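Local structure of phosphoribosylglycinamide synthetase (Anaerococcus prevotii, 4DIM) at residues V207-P212 and E287-N292; Y293-Y298 and V312-K317. The protein probably acts as an ATP-dependent ligase of the ATP-grasp family, binding ATP and metal ions. All blocks are in the same frame, centred on the assembly; numbering follows the deposited sequence.

In the fold
The two contacts, centres about 10 Å apart, follow one another along the chain, and helix 285-293 serves both: its Leu288, Val289 and Asn292 face strand 206-219 in contact 1, while its last residue, Tyr293, opens contact 2. All five touching residues of contact 1 are buried between the large antiparallel sheet and the helix, and its segments meet by van der Waals packing of apolar side chains, a selenium and the amide of Asn292. Contact 2 lies farther out, about 20 Å from the chain's centre, and is partly exposed; there aromatic rings, a lysine and turn backbone meet. Phe209 bridges them, meeting the rings of Tyr293 and Trp314. A probable hydrogen bond between Glu287 OE2 and Tyr298 OH (2.8 Å) also ties them.

Contact 1 (V207-P212 and E287-N292); sequences VLFVMP and ELVEIN
With chi1 at -170°, Met211 sends CG opposite its backbone N, and a second extended torsion carries the side chain out from strand 206-219 toward helix 285-293 before a bend at chi3 turns CE aside. Asn292 has the same first torsion (chi1 -175°), which lays its amide alongside the Met211 chain, the two running past each other in opposite directions. Met211 is present as selenomethionine, and its SE lies 3.6 Å from Asn292 OD1, while Met211 CG is 3.7 Å from the same oxygen. SE also reaches the helix backbone, 3.8 Å from Val289 CA.

Val289 divides its two methyl groups between two strand residues, Met211 and Phe209. CG2 meets Met211 CE at 4.0 Å, and CG1 meets Phe209 CZ at 3.8 Å, an oblique approach to the ring. The axes of segments 207-212 and 287-292 approach to 10.5 Å at 106°, nearly perpendicular. Across that separation Met211 and Phe209, two positions apart on the strand, both point toward the helix, whereas Val210 and Pro212 pack on helix 236-253. Strand 206-219 lies between strands 194-203 and 223-230 in the antiparallel sheet of the ATP-grasp fold, with helices on its two faces. Met211 and Asn292 both also touch Val230 of the adjoining strand 223-230.

The two segments bury 205 Å² in all, a modest area shared mainly by Met211 and Val289. The amide of Asn292 meets the strand as bulk, since its OD1 faces selenium and carbon, neither of which offers it a proton. Cohesion between the segments therefore depends on the fit of methyl, ring and selenium surfaces, with dispersion and exclusion of water probably supplying most of the hold.

Contact 2 (Y293-Y298 and V312-K317); sequences YGIEYY and VFWSQK
Tyr293 and Trp314 form an edge-to-face (T-shaped) aromatic pair: the six-membered ring of Trp314 directs its edge at one face of Tyr293, with centroids 5.2 Å apart and planes at 68°. Trp314 CZ3 lies 3.9 Å from Tyr293 CG. The tryptophan leaves its backbone away from the partner segment, and chi1 of 180° swings the indole back to it. Replacing Tyr293 by an alanine would probably deprive the indole edge of the ring face it points at and open a gap beside Lys317.

Among the apolar contacts, Ile295 CD1 sits in the indole plane at the edge, 4.0 Å from Trp314 CE3, and Ile295 CG2 lies 3.5 Å from Lys317 CB. Ile295 belongs to the short connection between helix 285-293 and helix 297-305, which Gly294 starts by leaving helical geometry with phi 64°; in the partner segment a type I turn from Trp314 to Lys317 follows helix 311-314, with Lys317 the nearest to Gly294 by CA. Phe313 also packs on helix 297-305 and on Leu29 of helix 20-29.

Polar atoms meet mostly carbon here. Lys317 runs beside Tyr293, pointing the same way, with NZ 3.6 Å from Tyr293 CD1, while Lys317 CB rests 3.4 Å from Tyr293 O. Glu296 O faces Phe313 CB at 3.8 Å, and the carboxylate of Glu296 pairs through OE2 with Lys299 in a salt bridge.

Contact 1 (V207-P212 and E287-N292)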
loop_
_atom_site.group_PDB
_atom_site.type_symbol
_atom_site.label_atom_id
_atom_site.label_comp_id
_atom_site.label_asym_id
_atom_site.label_seq_id
_atom_site.Cartn_x
_atom_site.Cartn_y
_atom_site.Cartn_z
ATOM N N VAL A 207 -3.893 11.304 -14.403
ATOM C CA VAL A 207 -2.926 10.828 -13.430
ATOM C C VAL A 207 -2.017 12.019 -13.126
ATOM O O VAL A 207 -1.233 12.470 -13.980
ATOM C CB VAL A 207 -2.169 9.592 -13.948
ATOM C CG1 VAL A 207 -1.071 9.163 -12.971
ATOM C CG2 VAL A 207 -3.145 8.455 -14.203
ATOM N N LEU A 208 -2.174 12.561 -11.923
ATOM C CA LEU A 208 -1.422 13.728 -11.465
ATOM C C LEU A 208 0.058 13.442 -11.370
ATOM O O LEU A 208 0.890 14.289 -11.712
ATOM C CB LEU A 208 -1.940 14.144 -10.089
ATOM C CG LEU A 208 -3.447 14.471 -10.035
ATOM C CD1 LEU A 208 -3.805 15.125 -8.737
ATOM C CD2 LEU A 208 -3.890 15.333 -11.218
ATOM N N PHE A 209 0.392 12.273 -10.865
ATOM C CA PHE A 209 1.785 11.892 -10.745
ATOM C C PHE A 209 1.963 10.384 -10.599
ATOM O O PHE A 209 1.018 9.642 -10.389
ATOM C CB PHE A 209 2.424 12.607 -9.525
ATOM C CG PHE A 209 1.855 12.172 -8.200
ATOM C CD1 PHE A 209 2.326 11.042 -7.563
ATOM C CD2 PHE A 209 0.864 12.908 -7.581
ATOM C CE1 PHE A 209 1.792 10.641 -6.356
ATOM C CE2 PHE A 209 0.311 12.482 -6.391
ATOM C CZ PHE A 209 0.788 11.358 -5.781
ATOM N N VAL A 210 3.198 9.958 -10.728
ATOM C CA VAL A 210 3.670 8.623 -10.421
ATOM C C VAL A 210 4.981 8.865 -9.677
ATOM O O VAL A 210 5.899 9.500 -10.210
ATOM C CB VAL A 210 3.793 7.638 -11.598
ATOM C CG1 VAL A 210 4.110 6.244 -11.086
ATOM C CG2 VAL A 210 2.506 7.602 -12.408
HETATM N N MSE A 211 5.005 8.478 -8.397
HETATM C CA MSE A 211 6.172 8.680 -7.566
HETATM C C MSE A 211 6.816 7.342 -7.179
HETATM O O MSE A 211 6.420 6.749 -6.179
HETATM C CB MSE A 211 5.793 9.457 -6.297
HETATM C CG MSE A 211 7.030 9.926 -5.490
HETATM SE SE MSE A 211 6.528 10.458 -3.702
HETATM C CE MSE A 211 6.339 8.778 -3.062
ATOM N N PRO A 212 7.901 6.935 -7.867
ATOM C CA PRO A 212 8.626 5.725 -7.444
ATOM C C PRO A 212 9.208 5.864 -6.040
ATOM O O PRO A 212 9.466 6.964 -5.581
ATOM C CB PRO A 212 9.734 5.587 -8.507
ATOM C CG PRO A 212 9.195 6.303 -9.690
ATOM C CD PRO A 212 8.412 7.444 -9.156
ATOM N N GLU A 287 3.015 10.330 3.920
ATOM C CA GLU A 287 3.967 11.263 4.502
ATOM C C GLU A 287 5.157 11.454 3.543
ATOM O O GLU A 287 5.610 12.580 3.407
ATOM C CB GLU A 287 4.439 10.769 5.888
ATOM C CG GLU A 287 3.390 10.885 6.990
ATOM C CD GLU A 287 2.231 9.908 7.040
ATOM O OE1 GLU A 287 2.300 8.865 6.355
ATOM O OE2 GLU A 287 1.256 10.175 7.785
ATOM N N LEU A 288 5.613 10.413 2.825
ATOM C CA LEU A 288 6.684 10.585 1.836
ATOM C C LEU A 288 6.219 11.260 0.551
ATOM O O LEU A 288 7.022 11.974 -0.085
ATOM C CB LEU A 288 7.369 9.269 1.490
ATOM C CG LEU A 288 8.121 8.577 2.648
ATOM C CD1 LEU A 288 8.569 7.291 2.230
ATOM C CD2 LEU A 288 9.293 9.384 3.134
ATOM N N VAL A 289 4.913 11.123 0.201
ATOM C CA VAL A 289 4.329 11.881 -0.925
ATOM C C VAL A 289 4.351 13.357 -0.534
ATOM O O VAL A 289 4.722 14.209 -1.339
ATOM C CB VAL A 289 2.898 11.437 -1.309
ATOM C CG1 VAL A 289 2.401 12.229 -2.487
ATOM C CG2 VAL A 289 2.827 9.974 -1.666
ATOM N N GLU A 290 3.955 13.653 0.710
ATOM C CA GLU A 290 3.901 15.027 1.245
ATOM C C GLU A 290 5.300 15.659 1.229
ATOM O O GLU A 290 5.463 16.717 0.646
ATOM C CB GLU A 290 3.287 15.049 2.672
ATOM C CG GLU A 290 1.773 14.849 2.656
ATOM C CD GLU A 290 0.991 14.820 3.961
ATOM O OE1 GLU A 290 1.561 14.464 5.020
ATOM O OE2 GLU A 290 -0.238 15.047 3.891
ATOM N N ILE A 291 6.313 14.957 1.752
ATOM C CA ILE A 291 7.729 15.415 1.736
ATOM C C ILE A 291 8.222 15.692 0.284
ATOM O O ILE A 291 8.758 16.757 0.009
ATOM C CB ILE A 291 8.661 14.357 2.437
ATOM C CG1 ILE A 291 8.495 14.385 3.953
ATOM C CG2 ILE A 291 10.106 14.542 2.059
ATOM C CD1 ILE A 291 8.977 13.124 4.703
ATOM N N ASN A 292 8.062 14.711 -0.609
ATOM C CA ASN A 292 8.537 14.763 -1.989
ATOM C C ASN A 292 7.929 15.843 -2.832
ATOM O O ASN A 292 8.658 16.417 -3.630
ATOM C CB ASN A 292 8.285 13.453 -2.657
ATOM C CG ASN A 292 8.823 13.312 -4.015
ATOM O OD1 ASN A 292 8.068 13.412 -4.959
ATOM N ND2 ASN A 292 10.127 13.058 -4.130
#

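Contact 2 (Y293-Y298 and V312-K317)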
loop_
_atom_site.group_PDB
_atom_site.type_symbol
_atom_site.label_atom_id
_atom_site.label_comp_id
_atom_site.label_asym_id
_atom_site.label_seq_id
_atom_site.Cartn_x
_atom_site.Cartn_y
_atom_site.Cartn_z
ATOM N N TYR A 293 6.636 16.140 -2.699
ATOM C CA TYR A 293 6.037 17.227 -3.509
ATOM C C TYR A 293 5.744 18.505 -2.722
ATOM O O TYR A 293 5.349 19.497 -3.337
ATOM C CB TYR A 293 4.734 16.750 -4.128
ATOM C CG TYR A 293 4.941 15.635 -5.119
ATOM C CD1 TYR A 293 5.565 15.869 -6.333
ATOM C CD2 TYR A 293 4.541 14.334 -4.827
ATOM C CE1 TYR A 293 5.788 14.846 -7.241
ATOM C CE2 TYR A 293 4.779 13.293 -5.721
ATOM C CZ TYR A 293 5.368 13.564 -6.945
ATOM O OH TYR A 293 5.610 12.593 -7.868
ATOM N N GLY A 294 5.903 18.477 -1.396
ATOM C CA GLY A 294 5.579 19.612 -0.539
ATOM C C GLY A 294 4.101 19.950 -0.568
ATOM O O GLY A 294 3.716 21.130 -0.681
ATOM N N ILE A 295 3.272 18.909 -0.451
ATOM C CA ILE A 295 1.816 19.030 -0.506
ATOM C C ILE A 295 1.159 18.423 0.746
ATOM O O ILE A 295 1.847 17.912 1.645
ATOM C CB ILE A 295 1.265 18.332 -1.792
ATOM C CG1 ILE A 295 1.649 16.842 -1.837
ATOM C CG2 ILE A 295 1.681 19.063 -3.054
ATOM C CD1 ILE A 295 0.974 16.071 -2.830
ATOM N N GLU A 296 -0.189 18.549 0.795
ATOM C CA GLU A 296 -1.111 17.973 1.785
ATOM C C GLU A 296 -1.960 16.922 1.044
ATOM O O GLU A 296 -2.961 17.246 0.402
ATOM C CB GLU A 296 -1.960 19.079 2.407
ATOM C CG GLU A 296 -1.122 20.070 3.190
ATOM C CD GLU A 296 -1.932 21.180 3.821
ATOM O OE1 GLU A 296 -2.266 22.163 3.115
ATOM O OE2 GLU A 296 -2.266 21.042 5.022
ATOM N N TYR A 297 -1.478 15.689 1.064
ATOM C CA TYR A 297 -1.992 14.563 0.316
ATOM C C TYR A 297 -3.168 13.894 1.007
ATOM O O TYR A 297 -4.113 13.539 0.313
ATOM C CB TYR A 297 -0.845 13.596 0.107
ATOM C CG TYR A 297 -1.119 12.489 -0.868
ATOM C CD1 TYR A 297 -1.571 12.764 -2.151
ATOM C CD2 TYR A 297 -0.788 11.174 -0.564
ATOM C CE1 TYR A 297 -1.734 11.749 -3.092
ATOM C CE2 TYR A 297 -1.000 10.149 -1.474
ATOM C CZ TYR A 297 -1.446 10.440 -2.750
ATOM O OH TYR A 297 -1.575 9.444 -3.681
ATOM N N TYR A 298 -3.204 13.813 2.359
ATOM C CA TYR A 298 -4.429 13.356 3.021
ATOM C C TYR A 298 -5.565 14.292 2.759
ATOM O O TYR A 298 -6.702 13.847 2.815
ATOM C CB TYR A 298 -4.279 13.204 4.520
ATOM C CG TYR A 298 -3.372 12.072 4.972
ATOM C CD1 TYR A 298 -3.752 10.738 4.819
ATOM C CD2 TYR A 298 -2.151 12.332 5.599
ATOM C CE1 TYR A 298 -2.930 9.702 5.259
ATOM C CE2 TYR A 298 -1.317 11.306 6.013
ATOM C CZ TYR A 298 -1.746 9.997 5.922
ATOM O OH TYR A 298 -0.958 9.028 6.494
ATOM N N VAL A 312 -6.657 22.050 -5.691
ATOM C CA VAL A 312 -6.452 23.200 -4.795
ATOM C C VAL A 312 -5.194 23.000 -3.937
ATOM O O VAL A 312 -4.499 23.974 -3.629
ATOM C CB VAL A 312 -7.726 23.354 -3.906
ATOM C CG1 VAL A 312 -7.467 24.158 -2.625
ATOM C CG2 VAL A 312 -8.855 23.957 -4.724
ATOM N N PHE A 313 -4.937 21.737 -3.533
ATOM C CA PHE A 313 -3.768 21.357 -2.736
ATOM C C PHE A 313 -2.583 20.998 -3.633
ATOM O O PHE A 313 -1.464 21.314 -3.256
ATOM C CB PHE A 313 -4.093 20.177 -1.807
ATOM C CG PHE A 313 -5.312 20.396 -0.950
ATOM C CD1 PHE A 313 -5.260 21.237 0.152
ATOM C CD2 PHE A 313 -6.548 19.914 -1.344
ATOM C CE1 PHE A 313 -6.417 21.565 0.861
ATOM C CE2 PHE A 313 -7.704 20.249 -0.645
ATOM C CZ PHE A 313 -7.628 21.043 0.474
ATOM N N TRP A 314 -2.816 20.352 -4.800
ATOM C CA TRP A 314 -1.769 19.959 -5.770
ATOM C C TRP A 314 -1.133 21.189 -6.442
ATOM O O TRP A 314 0.005 21.133 -6.876
ATOM C CB TRP A 314 -2.368 19.009 -6.858
ATOM C CG TRP A 314 -1.412 18.527 -7.923
ATOM C CD1 TRP A 314 -1.505 18.755 -9.267
ATOM C CD2 TRP A 314 -0.214 17.746 -7.730
ATOM N NE1 TRP A 314 -0.471 18.125 -9.930
ATOM C CE2 TRP A 314 0.349 17.519 -9.007
ATOM C CE3 TRP A 314 0.405 17.173 -6.611
ATOM C CZ2 TRP A 314 1.537 16.810 -9.182
ATOM C CZ3 TRP A 314 1.557 16.431 -6.795
ATOM C CH2 TRP A 314 2.140 16.297 -8.060
ATOM N N SER A 315 -1.868 22.289 -6.540
ATOM C CA SER A 315 -1.362 23.520 -7.148
ATOM C C SER A 315 -0.426 24.291 -6.191
ATOM O O SER A 315 0.217 25.243 -6.632
ATOM C CB SER A 315 -2.523 24.409 -7.581
ATOM O OG SER A 315 -3.281 24.836 -6.463
ATOM N N GLN A 316 -0.338 23.892 -4.897
ATOM C CA GLN A 316 0.578 24.519 -3.935
ATOM C C GLN A 316 1.833 23.667 -3.774
ATOM O O GLN A 316 2.560 23.814 -2.799
ATOM C CB GLN A 316 -0.123 24.704 -2.571
ATOM C CG GLN A 316 -1.382 25.572 -2.611
ATOM C CD GLN A 316 -1.116 26.920 -3.249
ATOM O OE1 GLN A 316 -0.127 27.591 -2.927
ATOM N NE2 GLN A 316 -1.946 27.330 -4.214
ATOM N N LYS A 317 2.115 22.801 -4.739
ATOM C CA LYS A 317 3.260 21.939 -4.633
ATOM C C LYS A 317 4.533 22.742 -4.819
ATOM O O LYS A 317 4.511 23.801 -5.441
ATOM C CB LYS A 317 3.173 20.782 -5.647
ATOM C CG LYS A 317 3.361 21.158 -7.133
ATOM C CD LYS A 317 3.597 19.923 -7.996
ATOM C CE LYS A 317 5.060 19.496 -7.981
ATOM N NZ LYS A 317 5.342 18.360 -8.904
#